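(S)-ureidoglycine--glyoxylate transaminase (PDB 3ISL) catalyses the pyridoxal-phosphate-dependent transfer of an amino group from (S)-ureidoglycine to glyoxylate, giving oxalurate and glycine in purine catabolism. Local coordinates at residues L101-I104 / A105-G109. Numbering follows the deposited sequence.
Sequences LTEI and AERYG
Leu101 O accepts Ala105 N at 3.0 Å, the first of four successive i to i+4 bonds that carry the closing turns of helix 96-107. Thr102 O takes Glu106 N in the same manner, and the CB of Glu106 settles against that carbonyl oxygen, while the Thr102 hydroxyl is hydrogen-bonded one turn back to Tyr99 O.

Glu103 illustrates how a salt bridge is laid along a helix surface. Its backbone O holds Arg107 N, and its side chain, turned about its CB-CG bond (chi2 -83°), runs beside that of Arg107. Glu103 OE1 receives Arg107 NE at 3.1 Å through its syn lone pair, although the bond is far from straight (137° at the hydrogen) and the carboxylate and guanidinium planes stand 65° apart. Arg107 NH1 goes on to bond Ile244 O and pair with Asp250, both of the second subunit, so one guanidinium ties the helix end to the dimer partner. A methionine in its place would probably leave both Glu103 and Asp250 of the second subunit without their cationic mate.

Ile104 O binds Tyr108 N at 3.1 Å and lies near the plane of the Tyr108 ring, at its CD2 edge. Ile104 CG2, anti to the backbone N, packs 4.1 Å from Tyr108 CD2. Tyr108 is the first residue to leave helical geometry, and Gly109, with positive phi, completes a Schellman motif in which Gly109 N bonds Glu106 O at 2.8 Å.

The helix is the crossover of a beta-alpha-beta unit between strands 88-93 and 111-116. Thr102 and Ala105 pack on Val112 of the latter strand; Ile104 and Tyr108 face helix 71-82, where Glu76 hydrogen-bonds the Tyr108 hydroxyl.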
loop_
_atom_site.group_PDB
_atom_site.type_symbol
_atom_site.label_atom_id
_atom_site.label_comp_id
_atom_site.label_asym_id
_atom_site.label_seq_id
_atom_site.Cartn_x
_atom_site.Cartn_y
_atom_site.Cartn_z
ATOM N N LEU A 101 -15.671 7.047 8.239
ATOM C CA LEU A 101 -15.077 8.254 8.779
ATOM C C LEU A 101 -15.294 8.302 10.298
ATOM O O LEU A 101 -14.392 8.717 11.015
ATOM C CB LEU A 101 -15.724 9.509 8.165
ATOM C CG LEU A 101 -15.526 9.755 6.671
ATOM C CD1 LEU A 101 -16.201 11.101 6.366
ATOM C CD2 LEU A 101 -14.041 9.728 6.250
ATOM N N THR A 102 -16.488 7.903 10.784
ATOM C CA THR A 102 -16.742 8.024 12.215
ATOM C C THR A 102 -15.897 7.004 13.001
ATOM O O THR A 102 -15.345 7.307 14.072
ATOM C CB THR A 102 -18.261 7.990 12.631
ATOM O OG1 THR A 102 -18.771 6.656 12.597
ATOM C CG2 THR A 102 -19.123 8.876 11.770
ATOM N N GLU A 103 -15.785 5.805 12.456
ATOM C CA GLU A 103 -14.888 4.781 13.013
ATOM C C GLU A 103 -13.458 5.267 13.244
ATOM O O GLU A 103 -12.911 5.143 14.337
ATOM C CB GLU A 103 -14.837 3.634 12.024
ATOM C CG GLU A 103 -15.859 2.630 12.220
ATOM C CD GLU A 103 -15.399 1.705 13.267
ATOM O OE1 GLU A 103 -14.151 1.573 13.315
ATOM O OE2 GLU A 103 -16.234 1.159 14.036
ATOM N N ILE A 104 -12.862 5.790 12.181
ATOM C CA ILE A 104 -11.507 6.315 12.203
ATOM C C ILE A 104 -11.372 7.451 13.226
ATOM O O ILE A 104 -10.468 7.434 14.083
ATOM C CB ILE A 104 -11.084 6.775 10.771
ATOM C CG1 ILE A 104 -10.851 5.557 9.862
ATOM C CG2 ILE A 104 -9.817 7.551 10.853
ATOM C CD1 ILE A 104 -11.032 5.821 8.381
ATOM N N ALA A 105 -12.261 8.454 13.146
ATOM C CA ALA A 105 -12.196 9.571 14.067
ATOM C C ALA A 105 -12.306 9.119 15.523
ATOM O O ALA A 105 -11.574 9.620 16.397
ATOM C CB ALA A 105 -13.299 10.651 13.740
ATOM N N GLU A 106 -13.224 8.195 15.800
ATOM C CA GLU A 106 -13.437 7.740 17.208
ATOM C C GLU A 106 -12.224 7.024 17.737
ATOM O O GLU A 106 -11.775 7.279 18.847
ATOM C CB GLU A 106 -14.636 6.810 17.320
ATOM C CG GLU A 106 -15.720 7.450 18.114
ATOM C CD GLU A 106 -17.102 6.955 17.763
ATOM O OE1 GLU A 106 -17.217 5.847 17.168
ATOM O OE2 GLU A 106 -18.065 7.705 18.103
ATOM N N ARG A 107 -11.692 6.139 16.893
ATOM C CA ARG A 107 -10.481 5.420 17.186
ATOM C C ARG A 107 -9.313 6.358 17.504
ATOM O O ARG A 107 -8.485 6.014 18.337
ATOM C CB ARG A 107 -10.155 4.396 16.071
ATOM C CG ARG A 107 -11.229 3.249 15.990
ATOM C CD ARG A 107 -10.625 1.929 15.448
ATOM N NE ARG A 107 -11.630 0.919 15.059
ATOM C CZ ARG A 107 -11.374 -0.376 14.777
ATOM N NH1 ARG A 107 -10.146 -0.904 14.882
ATOM N NH2 ARG A 107 -12.370 -1.173 14.416
ATOM N N TYR A 108 -9.262 7.544 16.896
ATOM C CA TYR A 108 -8.207 8.518 17.281
ATOM C C TYR A 108 -8.575 9.420 18.474
ATOM O O TYR A 108 -7.874 10.371 18.798
ATOM C CB TYR A 108 -7.647 9.291 16.068
ATOM C CG TYR A 108 -6.806 8.361 15.219
ATOM C CD1 TYR A 108 -5.475 8.072 15.590
ATOM C CD2 TYR A 108 -7.352 7.685 14.126
ATOM C CE1 TYR A 108 -4.704 7.155 14.887
ATOM C CE2 TYR A 108 -6.587 6.790 13.391
ATOM C CZ TYR A 108 -5.228 6.522 13.814
ATOM O OH TYR A 108 -4.404 5.667 13.133
ATOM N N GLY A 109 -9.676 9.103 19.136
ATOM C CA GLY A 109 -10.017 9.823 20.389
ATOM C C GLY A 109 -10.911 11.063 20.219
ATOM O O GLY A 109 -11.160 11.791 21.184
#